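AAEL008620-PA odorant-binding protein (Aedes aegypti, PDB 5V13) binds juvenile hormone in mosquito hemolymph, as a member of the odorant-binding protein family. Local coordinates at residues Thr57-Glu60 against Ser61-Val65; Ile48-Lys52 against Trp53-Thr57. All coordinates share one frame; numbering follows the deposited sequence.

Contact 1 of 2, residues Thr57-Glu60 against Ser61-Val65. With JH3 (methyl (2E,6E)-9-[(2R)-3,3-dimethyloxiran-2-yl]-3,7-dimethylnona-2,6-dienoate), chain E.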
loop_
_atom_site.group_PDB
_atom_site.type_symbol
_atom_site.label_atom_id
_atom_site.label_comp_id
_atom_site.label_asym_id
_atom_site.label_seq_id
_atom_site.Cartn_x
_atom_site.Cartn_y
_atom_site.Cartn_z
ATOM N N THR B 57 -30.646 1.416 -22.717
ATOM C CA THR B 57 -30.544 0.914 -24.078
ATOM C C THR B 57 -30.322 2.013 -25.111
ATOM O O THR B 57 -30.336 1.720 -26.313
ATOM C CB THR B 57 -31.794 0.109 -24.447
ATOM O OG1 THR B 57 -32.924 0.983 -24.507
ATOM C CG2 THR B 57 -32.046 -0.991 -23.418
ATOM N N THR B 58 -30.105 3.260 -24.685
ATOM C CA THR B 58 -29.831 4.298 -25.669
ATOM C C THR B 58 -28.485 4.035 -26.345
ATOM O O THR B 58 -27.648 3.268 -25.853
ATOM C CB THR B 58 -29.845 5.690 -25.030
ATOM O OG1 THR B 58 -28.804 5.792 -24.056
ATOM C CG2 THR B 58 -31.186 5.960 -24.365
ATOM N N TYR B 59 -28.287 4.684 -27.497
ATOM C CA TYR B 59 -27.080 4.447 -28.286
ATOM C C TYR B 59 -25.823 4.802 -27.506
ATOM O O TYR B 59 -24.826 4.068 -27.547
ATOM C CB TYR B 59 -27.145 5.248 -29.587
ATOM C CG TYR B 59 -25.993 4.994 -30.546
ATOM C CD1 TYR B 59 -25.911 3.800 -31.265
ATOM C CD2 TYR B 59 -25.001 5.949 -30.744
ATOM C CE1 TYR B 59 -24.872 3.557 -32.141
ATOM C CE2 TYR B 59 -23.955 5.725 -31.633
ATOM C CZ TYR B 59 -23.902 4.529 -32.332
ATOM O OH TYR B 59 -22.871 4.298 -33.213
ATOM N N GLU B 60 -25.838 5.932 -26.795
ATOM C CA GLU B 60 -24.648 6.323 -26.052
ATOM C C GLU B 60 -24.301 5.299 -24.973
ATOM O O GLU B 60 -23.123 5.021 -24.741
ATOM C CB GLU B 60 -24.834 7.715 -25.446
ATOM C CG GLU B 60 -24.541 8.854 -26.425
ATOM C CD GLU B 60 -23.079 8.883 -26.874
ATOM O OE1 GLU B 60 -22.706 8.106 -27.783
ATOM O OE2 GLU B 60 -22.294 9.675 -26.310
ATOM N N SER B 61 -25.311 4.715 -24.318
ATOM C CA SER B 61 -25.042 3.675 -23.323
ATOM C C SER B 61 -24.520 2.395 -23.972
ATOM O O SER B 61 -23.654 1.714 -23.409
ATOM C CB SER B 61 -26.307 3.360 -22.523
ATOM O OG SER B 61 -26.847 4.515 -21.914
ATOM N N GLN B 62 -25.087 2.015 -25.119
ATOM C CA GLN B 62 -24.577 0.857 -25.840
ATOM C C GLN B 62 -23.132 1.074 -26.244
ATOM O O GLN B 62 -22.301 0.168 -26.112
ATOM C CB GLN B 62 -25.443 0.561 -27.070
ATOM C CG GLN B 62 -26.884 0.212 -26.734
ATOM C CD GLN B 62 -27.766 0.083 -27.965
ATOM O OE1 GLN B 62 -27.584 0.799 -28.945
ATOM N NE2 GLN B 62 -28.727 -0.828 -27.916
ATOM N N CYS B 63 -22.795 2.284 -26.702
ATOM C CA CYS B 63 -21.407 2.516 -27.082
ATOM C C CYS B 63 -20.482 2.528 -25.873
ATOM O O CYS B 63 -19.317 2.139 -25.997
ATOM C CB CYS B 63 -21.263 3.811 -27.865
ATOM S SG CYS B 63 -22.055 3.685 -29.496
ATOM N N TYR B 64 -20.968 2.974 -24.708
ATOM C CA TYR B 64 -20.127 2.920 -23.511
ATOM C C TYR B 64 -19.796 1.480 -23.137
ATOM O O TYR B 64 -18.647 1.160 -22.790
ATOM C CB TYR B 64 -20.812 3.622 -22.337
ATOM C CG TYR B 64 -19.931 3.696 -21.106
ATOM C CD1 TYR B 64 -18.881 4.602 -21.044
ATOM C CD2 TYR B 64 -20.125 2.832 -20.018
ATOM C CE1 TYR B 64 -18.045 4.665 -19.912
ATOM C CE2 TYR B 64 -19.308 2.893 -18.889
ATOM C CZ TYR B 64 -18.269 3.808 -18.845
ATOM O OH TYR B 64 -17.444 3.882 -17.734
ATOM N N VAL B 65 -20.791 0.597 -23.182
ATOM C CA VAL B 65 -20.540 -0.812 -22.880
ATOM C C VAL B 65 -19.548 -1.414 -23.876
ATOM O O VAL B 65 -18.632 -2.156 -23.489
ATOM C CB VAL B 65 -21.864 -1.594 -22.842
ATOM C CG1 VAL B 65 -21.592 -3.086 -22.596
ATOM C CG2 VAL B 65 -22.774 -1.029 -21.745
HETATM C C1 JH3 E . -16.772 4.578 -12.943
HETATM O O2 JH3 E . -16.759 4.276 -11.763
HETATM O O1 JH3 E . -16.043 5.753 -13.348
HETATM C CM JH3 E . -15.278 6.456 -12.367
HETATM C C2 JH3 E . -17.465 3.809 -13.993
HETATM C C3 JH3 E . -18.210 2.711 -13.837
HETATM C "C3'" JH3 E . -18.481 2.059 -12.510
HETATM C C4 JH3 E . -18.787 2.106 -15.094
HETATM C C5 JH3 E . -18.631 0.589 -15.035
HETATM C C6 JH3 E . -18.769 0.017 -16.429
HETATM C C7 JH3 E . -19.921 -0.478 -16.904
HETATM C "C7'" JH3 E . -21.175 -0.455 -16.071
HETATM C C8 JH3 E . -19.936 -1.037 -18.319
HETATM C C9 JH3 E . -20.255 -2.541 -18.348
HETATM C CA JH3 E . -19.382 -3.345 -17.388
HETATM O O3 JH3 E . -19.548 -4.774 -17.525
HETATM C CB JH3 E . -18.331 -4.237 -18.048
HETATM C "CB'" JH3 E . -17.068 -4.396 -17.194
HETATM C CC JH3 E . -18.243 -4.319 -19.565
#
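Cys63 SG lies over one face of the Tyr59 ring, 3.6 Å from the ring centroid. It sits toward the rim, nearest CZ and CE2, in a Cys sulfur-aromatic contact. Tyr59 holds CG anti to its own N (chi1 -175°), and this carries the ring forward along the helix, toward the sulfur one turn on. Gln62 OE1 approaches the same ring obliquely, 4.1 Å from Tyr59 CD1. The Gln62 amide and the ring are turned 71° apart. The other ring, that of Tyr64, lies on the far side of the helix. Its edge meets the hormone near the ring plane, and Tyr64 OH comes within 3.5 Å of JH3 C4. Trp50 stacks on Tyr64, and the hydroxyl is hydrogen-bonded to Tyr33 O.

The backbone here is the first turn of helix 59-71, with Thr58 as the N-cap residue. Gln62 N bonds to Thr58 O at 2.9 Å. Cys63 N bonds to Tyr59 O at 2.8 Å. Tyr64 N bonds to Glu60 O at 3.0 Å, more bent at 147°. Gln62 CG packs against Thr58 O, its extended chain running back toward the start of the turn. Thr58 OG1 and Ser61 OG stand 3.2 Å apart, and both are hydrogen-bonded to Asp56 OD1.

Cys63 also forms a disulfide with Cys122, so the sulfur that meets the ring ties this turn to helix 122-135. The chemistry is thus divided round the helix. A carboxylate at the N-terminal end, where the helix dipole would probably favour a negative charge, gathers two hydroxyls, while Tyr64 turns its ring edge to the apolar chain of the hormone.

Contact 2 of 2, residues Ile48-Lys52 against Trp53-Thr57. With JH3 (methyl (2E,6E)-9-[(2R)-3,3-dimethyloxiran-2-yl]-3,7-dimethylnona-2,6-dienoate), chain E.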
loop_
_atom_site.group_PDB
_atom_site.type_symbol
_atom_site.label_atom_id
_atom_site.label_comp_id
_atom_site.label_asym_id
_atom_site.label_seq_id
_atom_site.Cartn_x
_atom_site.Cartn_y
_atom_site.Cartn_z
ATOM N N ILE B 48 -24.290 9.173 -14.970
ATOM C CA ILE B 48 -24.563 8.761 -13.593
ATOM C C ILE B 48 -25.143 7.350 -13.560
ATOM O O ILE B 48 -24.750 6.522 -12.728
ATOM C CB ILE B 48 -25.493 9.778 -12.900
ATOM C CG1 ILE B 48 -24.744 11.079 -12.624
ATOM C CG2 ILE B 48 -26.049 9.203 -11.607
ATOM C CD1 ILE B 48 -25.647 12.198 -12.119
ATOM N N ASN B 49 -26.078 7.047 -14.469
ATOM C CA ASN B 49 -26.583 5.680 -14.571
ATOM C C ASN B 49 -25.464 4.688 -14.848
ATOM O O ASN B 49 -25.497 3.554 -14.357
ATOM C CB ASN B 49 -27.634 5.579 -15.673
ATOM C CG ASN B 49 -28.899 6.326 -15.333
ATOM O OD1 ASN B 49 -29.342 6.331 -14.184
ATOM N ND2 ASN B 49 -29.492 6.961 -16.335
ATOM N N TRP B 50 -24.471 5.083 -15.650
ATOM C CA TRP B 50 -23.398 4.146 -15.968
ATOM C C TRP B 50 -22.537 3.857 -14.745
ATOM O O TRP B 50 -22.179 2.698 -14.491
ATOM C CB TRP B 50 -22.521 4.679 -17.099
ATOM C CG TRP B 50 -23.272 5.021 -18.371
ATOM C CD1 TRP B 50 -24.566 4.727 -18.668
ATOM C CD2 TRP B 50 -22.759 5.748 -19.488
ATOM N NE1 TRP B 50 -24.891 5.211 -19.918
ATOM C CE2 TRP B 50 -23.792 5.838 -20.443
ATOM C CE3 TRP B 50 -21.510 6.307 -19.789
ATOM C CZ2 TRP B 50 -23.629 6.503 -21.662
ATOM C CZ3 TRP B 50 -21.348 6.961 -21.007
ATOM C CH2 TRP B 50 -22.399 7.052 -21.923
ATOM N N VAL B 51 -22.185 4.887 -13.973
ATOM C CA VAL B 51 -21.322 4.633 -12.818
ATOM C C VAL B 51 -22.048 3.896 -11.702
ATOM O O VAL B 51 -21.393 3.430 -10.764
ATOM C CB VAL B 51 -20.703 5.935 -12.263
ATOM C CG1 VAL B 51 -19.894 6.646 -13.338
ATOM C CG2 VAL B 51 -21.777 6.859 -11.686
ATOM N N LYS B 52 -23.378 3.788 -11.771
ATOM C CA LYS B 52 -24.163 2.917 -10.901
ATOM C C LYS B 52 -24.422 1.554 -11.535
ATOM O O LYS B 52 -25.307 0.818 -11.080
ATOM C CB LYS B 52 -25.498 3.577 -10.543
ATOM C CG LYS B 52 -25.383 4.831 -9.701
ATOM C CD LYS B 52 -26.748 5.507 -9.595
ATOM C CE LYS B 52 -26.667 6.829 -8.857
ATOM N NZ LYS B 52 -27.928 7.601 -9.035
ATOM N N TRP B 53 -23.693 1.231 -12.599
ATOM C CA TRP B 53 -23.714 -0.083 -13.235
ATOM C C TRP B 53 -25.065 -0.445 -13.851
ATOM O O TRP B 53 -25.386 -1.627 -14.006
ATOM C CB TRP B 53 -23.271 -1.170 -12.253
ATOM C CG TRP B 53 -21.819 -1.070 -11.895
ATOM C CD1 TRP B 53 -21.254 -0.253 -10.953
ATOM C CD2 TRP B 53 -20.745 -1.817 -12.472
ATOM N NE1 TRP B 53 -19.891 -0.448 -10.913
ATOM C CE2 TRP B 53 -19.556 -1.410 -11.831
ATOM C CE3 TRP B 53 -20.672 -2.800 -13.464
ATOM C CZ2 TRP B 53 -18.308 -1.941 -12.160
ATOM C CZ3 TRP B 53 -19.431 -3.341 -13.773
ATOM C CH2 TRP B 53 -18.270 -2.906 -13.130
ATOM N N HIS B 54 -25.878 0.525 -14.258
ATOM C CA HIS B 54 -27.078 0.215 -15.045
ATOM C C HIS B 54 -27.187 1.136 -16.257
ATOM O O HIS B 54 -27.982 2.085 -16.277
ATOM C CB HIS B 54 -28.350 0.230 -14.187
ATOM C CG HIS B 54 -28.509 1.434 -13.311
ATOM N ND1 HIS B 54 -29.063 2.613 -13.761
ATOM C CD2 HIS B 54 -28.243 1.620 -11.996
ATOM C CE1 HIS B 54 -29.104 3.484 -12.767
ATOM N NE2 HIS B 54 -28.614 2.906 -11.685
ATOM N N PRO B 55 -26.404 0.860 -17.301
ATOM C CA PRO B 55 -26.582 1.573 -18.575
ATOM C C PRO B 55 -27.885 1.165 -19.246
ATOM O O PRO B 55 -28.224 -0.020 -19.306
ATOM C CB PRO B 55 -25.375 1.128 -19.416
ATOM C CG PRO B 55 -24.496 0.270 -18.493
ATOM C CD PRO B 55 -25.355 -0.177 -17.358
ATOM N N ASP B 56 -28.605 2.149 -19.781
ATOM C CA ASP B 56 -29.867 1.853 -20.447
ATOM C C ASP B 56 -29.600 1.437 -21.894
ATOM O O ASP B 56 -28.470 1.140 -22.283
ATOM C CB ASP B 56 -30.828 3.037 -20.334
ATOM C CG ASP B 56 -30.310 4.309 -21.003
ATOM O OD1 ASP B 56 -29.339 4.264 -21.797
ATOM O OD2 ASP B 56 -30.902 5.374 -20.725
ATOM N N THR B 57 -30.646 1.416 -22.717
ATOM C CA THR B 57 -30.544 0.914 -24.078
ATOM C C THR B 57 -30.322 2.013 -25.111
ATOM O O THR B 57 -30.336 1.720 -26.313
ATOM C CB THR B 57 -31.794 0.109 -24.447
ATOM O OG1 THR B 57 -32.924 0.983 -24.507
ATOM C CG2 THR B 57 -32.046 -0.991 -23.418
HETATM C C1 JH3 E . -16.772 4.578 -12.943
HETATM O O2 JH3 E . -16.759 4.276 -11.763
HETATM O O1 JH3 E . -16.043 5.753 -13.348
HETATM C CM JH3 E . -15.278 6.456 -12.367
HETATM C C2 JH3 E . -17.465 3.809 -13.993
HETATM C C3 JH3 E . -18.210 2.711 -13.837
HETATM C "C3'" JH3 E . -18.481 2.059 -12.510
HETATM C C4 JH3 E . -18.787 2.106 -15.094
HETATM C C5 JH3 E . -18.631 0.589 -15.035
HETATM C C6 JH3 E . -18.769 0.017 -16.429
HETATM C C7 JH3 E . -19.921 -0.478 -16.904
HETATM C "C7'" JH3 E . -21.175 -0.455 -16.071
HETATM C C8 JH3 E . -19.936 -1.037 -18.319
HETATM C C9 JH3 E . -20.255 -2.541 -18.348
HETATM C CA JH3 E . -19.382 -3.345 -17.388
HETATM O O3 JH3 E . -19.548 -4.774 -17.525
HETATM C CB JH3 E . -18.331 -4.237 -18.048
HETATM C "CB'" JH3 E . -17.068 -4.396 -17.194
HETATM C CC JH3 E . -18.243 -4.319 -19.565
#
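Trp53 and Trp50 both reach the hormone across the end of helix 44-51. Trp53 lays one indole face along the JH3 chain, with C5 3.8 Å above the ring plane. Trp53 NE1 lies 3.3 Å from the branch methyl C3' of JH3. Trp50 meets the ligand through its backbone, O to JH3 C4 at 3.5 Å, while its indole CD1 packs on Pro55 CB at 3.8 Å.

A Schellman motif sets these groups in place. Trp53 is its C' residue, with positive phi (64°). Trp53 N bonds to Trp50 O at 2.8 Å, from above the carbonyl plane. His54 N bonds to Asn49 O at 3.1 Å. The His54 ring folds back, and Asn49 O stands over the centre of one face. Asn49 OD1 comes 3.2 Å from His54 CE1, and Lys52 runs beside the ring.

Further out, Trp53 O accepts hydrogen bonds from Tyr133 and His137, and Trp50 NE1 is bonded to Ser61 OG. The turn lies between several helices: Val51 rests on Leu37 of helix 26-38 and Ala281 of helix 278-286, and Pro55 packs on Ser61 and Val65 of helix 59-71.

Contact 2 closes helix 44-51 and contact 1 opens helix 59-71. They share Thr57, and their centres are 9 Å apart. Each is partly buried, with buried aromatic residues toward JH3 and more exposed ones elsewhere. Tyr59 is exposed in contact 1, as is His54 in contact 2. Contact 1 is an N-terminal turn with a disulfide cysteine, and reaches the ligand through one tyrosine. Contact 2 is a C-terminal cap, and offers the ligand an indole face, a valine and backbone oxygens. The two turns meet directly, through Ser61 and Tyr64 of contact 1 and Trp50 and Asp56 of contact 2.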